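Local coordinates for protein clan CA, family C40, NlpC/P60 superfamily cysteine peptidase (Trichomonas vaginalis, PDB 6BIO) that probably acts as a cysteine peptidase of the NlpC/P60 family that cleaves bacterial peptidoglycan, with SH3-like beta domains joined to its peptidase domain, at residues Q18-L23 / V115-F120; V54-Y59 / D78-I83. All coordinates share one frame; numbering follows the deposited sequence.

Contact 1 (Q18-L23 / V115-F120); sequences QTIGRL and VTILDF
Ile20 makes the apolar part of this contact. Its CG1, set anti to the carbonyl carbon (chi1 -57°), meets the edge of the Phe120 ring nearly in the ring plane. Ile20 CG1 lies 3.8 Å from Phe120 CD1, while Ile20 CD1 rests 4.0 Å from Ile117 CG2. A branched aliphatic chain suits this place because it can meet a ring edge and a second isoleucine at once.

No direct hydrogen bond joins the two segments. The carbonyl of Leu118 instead receives a CA-H...O contact, Thr19 CA to Leu118 O at 3.3 Å, and a water links Leu118 O (2.7 Å) to Ile20 N (3.0 Å). A second water accepts a hydrogen bond from Gln18 N (2.9 Å) and donates one to Asp119 OD2 (2.8 Å). Asp119 has further polar partners in Tyr15 and His55, while Gln18 OE1 is held by Arg67, so both polar ends are tied into the surrounding fold.

Residues 19-23 cross residues 115-120 at 83°, and strand 19-23 lies between strands 53-60 and 80-88. Leu118 and Asp119 form a classic beta bulge opposite Arg127 of strand 125-130, and Arg127 also hydrogen-bonds Gln18 O, linking residues 18-23 to the bacterial SH3 domain.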
loop_
_atom_site.group_PDB
_atom_site.type_symbol
_atom_site.label_atom_id
_atom_site.label_comp_id
_atom_site.label_asym_id
_atom_site.label_seq_id
_atom_site.Cartn_x
_atom_site.Cartn_y
_atom_site.Cartn_z
ATOM N N GLN A 18 7.286 -6.373 -13.669
ATOM C CA GLN A 18 7.299 -5.077 -13.006
ATOM C C GLN A 18 8.531 -4.973 -12.124
ATOM O O GLN A 18 9.137 -5.967 -11.747
ATOM C CB GLN A 18 6.046 -4.897 -12.158
ATOM C CG GLN A 18 4.809 -4.782 -12.991
ATOM C CD GLN A 18 3.528 -5.021 -12.203
ATOM O OE1 GLN A 18 3.128 -4.204 -11.366
ATOM N NE2 GLN A 18 2.845 -6.129 -12.500
ATOM N N THR A 19 8.889 -3.746 -11.778
ATOM C CA THR A 19 9.958 -3.434 -10.834
ATOM C C THR A 19 9.362 -2.636 -9.684
ATOM O O THR A 19 8.160 -2.386 -9.632
ATOM C CB THR A 19 11.119 -2.729 -11.524
ATOM O OG1 THR A 19 10.602 -1.557 -12.168
ATOM C CG2 THR A 19 11.842 -3.634 -12.515
ATOM N N ILE A 20 10.197 -2.261 -8.739
ATOM C CA ILE A 20 9.781 -1.565 -7.521
ATOM C C ILE A 20 10.237 -0.136 -7.625
ATOM O O ILE A 20 11.397 0.114 -7.926
ATOM C CB ILE A 20 10.392 -2.189 -6.250
ATOM C CG1 ILE A 20 10.016 -3.664 -6.184
ATOM C CG2 ILE A 20 9.934 -1.431 -5.001
ATOM C CD1 ILE A 20 10.713 -4.438 -5.096
ATOM N N GLY A 21 9.343 0.794 -7.298
ATOM C CA GLY A 21 9.697 2.184 -7.199
ATOM C C GLY A 21 9.439 2.782 -5.827
ATOM O O GLY A 21 8.545 2.366 -5.088
ATOM N N ARG A 22 10.229 3.788 -5.507
ATOM C CA ARG A 22 10.003 4.579 -4.310
ATOM C C ARG A 22 9.978 6.033 -4.751
ATOM O O ARG A 22 10.890 6.475 -5.460
ATOM C CB ARG A 22 11.086 4.343 -3.233
ATOM C CG ARG A 22 10.889 5.234 -2.001
ATOM C CD ARG A 22 11.974 5.004 -0.943
ATOM N NE ARG A 22 13.117 5.757 -1.290
ATOM C CZ ARG A 22 13.419 6.966 -0.813
ATOM N NH1 ARG A 22 12.714 7.611 0.126
ATOM N NH2 ARG A 22 14.471 7.517 -1.291
ATOM N N LEU A 23 8.950 6.773 -4.326
ATOM C CA LEU A 23 8.828 8.164 -4.734
ATOM C C LEU A 23 9.831 9.034 -4.005
ATOM O O LEU A 23 9.975 8.967 -2.783
ATOM C CB LEU A 23 7.421 8.681 -4.509
ATOM C CG LEU A 23 6.575 8.461 -5.767
ATOM C CD1 LEU A 23 6.290 7.020 -5.999
ATOM C CD2 LEU A 23 5.390 9.237 -5.826
ATOM N N VAL A 115 19.957 -13.734 -3.072
ATOM C CA VAL A 115 19.132 -13.348 -4.214
ATOM C C VAL A 115 18.787 -11.866 -4.102
ATOM O O VAL A 115 18.950 -11.231 -3.046
ATOM C CB VAL A 115 17.839 -14.200 -4.307
ATOM C CG1 VAL A 115 18.155 -15.723 -4.276
ATOM C CG2 VAL A 115 16.836 -13.824 -3.190
ATOM N N THR A 116 18.292 -11.305 -5.196
ATOM C CA THR A 116 17.862 -9.913 -5.186
ATOM C C THR A 116 16.397 -9.838 -5.588
ATOM O O THR A 116 16.029 -10.305 -6.671
ATOM C CB THR A 116 18.713 -9.093 -6.159
ATOM O OG1 THR A 116 20.098 -9.193 -5.806
ATOM C CG2 THR A 116 18.285 -7.631 -6.163
ATOM N N ILE A 117 15.573 -9.216 -4.740
ATOM C CA ILE A 117 14.170 -8.985 -5.058
ATOM C C ILE A 117 14.050 -7.836 -6.041
ATOM O O ILE A 117 14.526 -6.720 -5.784
ATOM C CB ILE A 117 13.356 -8.722 -3.775
ATOM C CG1 ILE A 117 13.276 -9.983 -2.907
ATOM C CG2 ILE A 117 11.967 -8.118 -4.114
ATOM C CD1 ILE A 117 12.783 -9.767 -1.504
ATOM N N LEU A 118 13.293 -8.082 -7.119
ATOM C CA LEU A 118 12.983 -7.125 -8.168
ATOM C C LEU A 118 11.538 -6.678 -8.154
ATOM O O LEU A 118 11.241 -5.584 -8.674
ATOM C CB LEU A 118 13.279 -7.724 -9.554
ATOM C CG LEU A 118 14.721 -8.239 -9.733
ATOM C CD1 LEU A 118 14.884 -8.816 -11.135
ATOM C CD2 LEU A 118 15.748 -7.205 -9.507
ATOM N N ASP A 119 10.626 -7.498 -7.627
ATOM C CA ASP A 119 9.208 -7.144 -7.517
ATOM C C ASP A 119 8.650 -7.976 -6.379
ATOM O O ASP A 119 9.217 -9.014 -6.008
ATOM C CB ASP A 119 8.447 -7.397 -8.837
ATOM C CG ASP A 119 7.079 -6.802 -8.846
ATOM O OD1 ASP A 119 6.758 -5.878 -8.045
ATOM O OD2 ASP A 119 6.271 -7.206 -9.716
ATOM N N PHE A 120 7.557 -7.485 -5.803
ATOM C CA PHE A 120 6.971 -8.077 -4.617
ATOM C C PHE A 120 5.469 -8.221 -4.781
ATOM O O PHE A 120 4.851 -7.569 -5.603
ATOM C CB PHE A 120 7.282 -7.253 -3.359
ATOM C CG PHE A 120 6.583 -5.916 -3.370
ATOM C CD1 PHE A 120 7.047 -4.875 -4.161
ATOM C CD2 PHE A 120 5.434 -5.690 -2.632
ATOM C CE1 PHE A 120 6.401 -3.688 -4.242
ATOM C CE2 PHE A 120 4.756 -4.465 -2.710
ATOM C CZ PHE A 120 5.247 -3.475 -3.505
HETATM O O HOH W 1 7.437 -8.637 -11.845
HETATM O O HOH W 2 12.980 -3.496 -8.874
#

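Contact 2 (V54-Y59 / D78-I83); sequences VHILGY and DSLEEI
Leu80 lays its CD1 methyl against Ile56, 3.9 Å from Ile56 CD1, the two side chains reaching toward each other tip to tip. The same methyl meets Val54 CG2 at 4.1 Å, but here the side chains cross at about a right angle. Leu80 CG stands between its backbone N and carbonyl carbon (chi1 79°), and the extended chain beyond carries CD1 out to both partners. Leucine suits the spot because the axes of the two short strand segments approach only to 8.9 Å, a gap that Leu80 and Ile56 fill from both sides; the beta-branched Val54 and Ile56 supply compact hydrocarbon on the facing strand.

Beside this apolar patch, the Tyr59 hydroxyl donates a short hydrogen bond to Glu82 OE2, with OH and OE2 2.6 Å apart. The two side chains come from opposite directions, and OE2 lies at the edge of the phenol ring, near its plane. Ring and carboxylate are nearly coplanar, 20° apart, and OE2 accepts through its anti lone pair, the one directed away from OE1. A bend at chi2 (-127°) turns the glutamate so that its carboxylate also crosses the end of Ile56, whose CD1 is 3.8 Å from Glu82 OE2. A water donates to Tyr59 OH at 2.8 Å and, more weakly, to Leu80 O.

Between the two segments runs strand 19-23, which pairs with both: Val54 and Ile56 with Gly21 and Thr19 on one flank, Glu81 and Ile83 with Arg22 and Ile20 on the other. Thr19 OG1 bonds Glu82 OE1, so both carboxylate oxygens are engaged. The exposed Tyr59-Glu82 bond flanks the Ile56-Leu80 contact, and two neutral hydroxyl partners would be expected to stabilise a charged Glu82.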
loop_
_atom_site.group_PDB
_atom_site.type_symbol
_atom_site.label_atom_id
_atom_site.label_comp_id
_atom_site.label_asym_id
_atom_site.label_seq_id
_atom_site.Cartn_x
_atom_site.Cartn_y
_atom_site.Cartn_z
ATOM N N VAL A 54 5.684 1.836 -4.913
ATOM C CA VAL A 54 4.875 1.469 -6.068
ATOM C C VAL A 54 5.520 0.277 -6.760
ATOM O O VAL A 54 6.704 -0.008 -6.579
ATOM C CB VAL A 54 4.706 2.635 -7.073
ATOM C CG1 VAL A 54 4.082 3.812 -6.390
ATOM C CG2 VAL A 54 6.029 2.989 -7.717
ATOM N N HIS A 55 4.737 -0.347 -7.651
ATOM C CA HIS A 55 5.291 -1.149 -8.704
ATOM C C HIS A 55 5.410 -0.289 -9.956
ATOM O O HIS A 55 4.582 0.592 -10.207
ATOM C CB HIS A 55 4.393 -2.330 -9.081
ATOM C CG HIS A 55 3.936 -3.166 -7.921
ATOM N ND1 HIS A 55 4.518 -4.362 -7.544
ATOM C CD2 HIS A 55 2.908 -2.969 -7.075
ATOM C CE1 HIS A 55 3.879 -4.838 -6.490
ATOM N NE2 HIS A 55 2.878 -4.029 -6.206
ATOM N N ILE A 56 6.438 -0.546 -10.749
ATOM C CA ILE A 56 6.670 0.159 -12.012
ATOM C C ILE A 56 6.365 -0.794 -13.143
ATOM O O ILE A 56 7.029 -1.820 -13.274
ATOM C CB ILE A 56 8.096 0.730 -12.112
ATOM C CG1 ILE A 56 8.397 1.650 -10.923
ATOM C CG2 ILE A 56 8.292 1.387 -13.443
ATOM C CD1 ILE A 56 9.862 1.973 -10.819
ATOM N N LEU A 57 5.371 -0.449 -13.957
ATOM C CA LEU A 57 4.949 -1.226 -15.115
ATOM C C LEU A 57 5.760 -0.903 -16.357
ATOM O O LEU A 57 5.858 -1.743 -17.253
ATOM C CB LEU A 57 3.466 -0.975 -15.398
ATOM C CG LEU A 57 2.473 -1.582 -14.421
ATOM C CD1 LEU A 57 1.147 -0.795 -14.422
ATOM C CD2 LEU A 57 2.235 -3.006 -14.820
ATOM N N GLY A 58 6.357 0.278 -16.421
ATOM C CA GLY A 58 7.140 0.676 -17.570
ATOM C C GLY A 58 7.264 2.179 -17.618
ATOM O O GLY A 58 6.818 2.876 -16.712
ATOM N N TYR A 59 7.866 2.660 -18.694
ATOM C CA TYR A 59 8.078 4.082 -18.906
ATOM C C TYR A 59 7.654 4.433 -20.328
ATOM O O TYR A 59 7.854 3.645 -21.260
ATOM C CB TYR A 59 9.559 4.451 -18.757
ATOM C CG TYR A 59 10.132 4.169 -17.403
ATOM C CD1 TYR A 59 10.660 2.932 -17.078
ATOM C CD2 TYR A 59 10.135 5.152 -16.421
ATOM C CE1 TYR A 59 11.207 2.678 -15.819
ATOM C CE2 TYR A 59 10.648 4.912 -15.193
ATOM C CZ TYR A 59 11.167 3.680 -14.871
ATOM O OH TYR A 59 11.718 3.476 -13.622
ATOM N N ASP A 78 11.181 11.408 -13.300
ATOM C CA ASP A 78 12.171 11.919 -12.361
ATOM C C ASP A 78 11.652 12.013 -10.944
ATOM O O ASP A 78 12.400 12.424 -10.061
ATOM C CB ASP A 78 12.649 13.292 -12.809
ATOM C CG ASP A 78 13.165 13.269 -14.206
ATOM O OD1 ASP A 78 13.982 12.372 -14.472
ATOM O OD2 ASP A 78 12.740 14.126 -15.025
ATOM N N SER A 79 10.420 11.593 -10.696
ATOM C CA SER A 79 9.854 11.672 -9.351
ATOM C C SER A 79 10.016 10.410 -8.526
ATOM O O SER A 79 9.542 10.381 -7.385
ATOM C CB SER A 79 8.365 12.020 -9.396
ATOM O OG SER A 79 7.569 10.917 -9.883
ATOM N N LEU A 80 10.640 9.362 -9.053
ATOM C CA LEU A 80 10.805 8.116 -8.320
ATOM C C LEU A 80 12.148 7.509 -8.695
ATOM O O LEU A 80 12.766 7.877 -9.708
ATOM C CB LEU A 80 9.659 7.143 -8.581
ATOM C CG LEU A 80 9.658 6.345 -9.859
ATOM C CD1 LEU A 80 8.464 5.442 -9.850
ATOM C CD2 LEU A 80 9.528 7.208 -11.085
ATOM N N GLU A 81 12.547 6.535 -7.886
ATOM C CA GLU A 81 13.735 5.734 -8.107
ATOM C C GLU A 81 13.356 4.258 -8.111
ATOM O O GLU A 81 12.427 3.842 -7.424
ATOM C CB GLU A 81 14.790 5.995 -6.999
ATOM C CG GLU A 81 14.431 5.484 -5.624
ATOM C CD GLU A 81 15.317 5.961 -4.512
ATOM O OE1 GLU A 81 16.337 6.621 -4.825
ATOM O OE2 GLU A 81 15.023 5.673 -3.330
ATOM N N GLU A 82 14.083 3.462 -8.901
ATOM C CA GLU A 82 13.939 2.004 -8.876
ATOM C C GLU A 82 14.684 1.433 -7.677
ATOM O O GLU A 82 15.781 1.894 -7.331
ATOM C CB GLU A 82 14.504 1.367 -10.144
ATOM C CG GLU A 82 13.825 1.882 -11.373
ATOM C CD GLU A 82 13.286 0.773 -12.285
ATOM O OE1 GLU A 82 13.545 -0.412 -12.053
ATOM O OE2 GLU A 82 12.624 1.104 -13.282
ATOM N N ILE A 83 14.102 0.407 -7.072
ATOM C CA ILE A 83 14.611 -0.226 -5.867
ATOM C C ILE A 83 14.780 -1.704 -6.139
ATOM O O ILE A 83 13.841 -2.344 -6.627
ATOM C CB ILE A 83 13.542 -0.078 -4.755
ATOM C CG1 ILE A 83 13.299 1.388 -4.384
ATOM C CG2 ILE A 83 13.866 -0.971 -3.545
ATOM C CD1 ILE A 83 14.495 2.035 -3.729
HETATM O O HOH W 3 13.110 5.437 -12.113
#

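Strand 19-23 is the element common to both sites, being part of contact 1 and a neighbour of both strands of contact 2; the centres of the two contacts are about 9 Å apart. Polar links tie them directly. Asp119 OD1 and His55 ND1, 2.8 Å apart, probably form a hydrogen bond, and so do the backbone atoms Thr19 O and Ile56 N, also 2.8 Å apart. His55 stacks on Phe120 as well, and His55 NE2 hydrogen-bonds to Asp194 OD2 in the NlpC/P60 domain. The contacts thus belong to the paired beta domains, and through His55 they adjoin the part of the chain that carries the probable peptidase function.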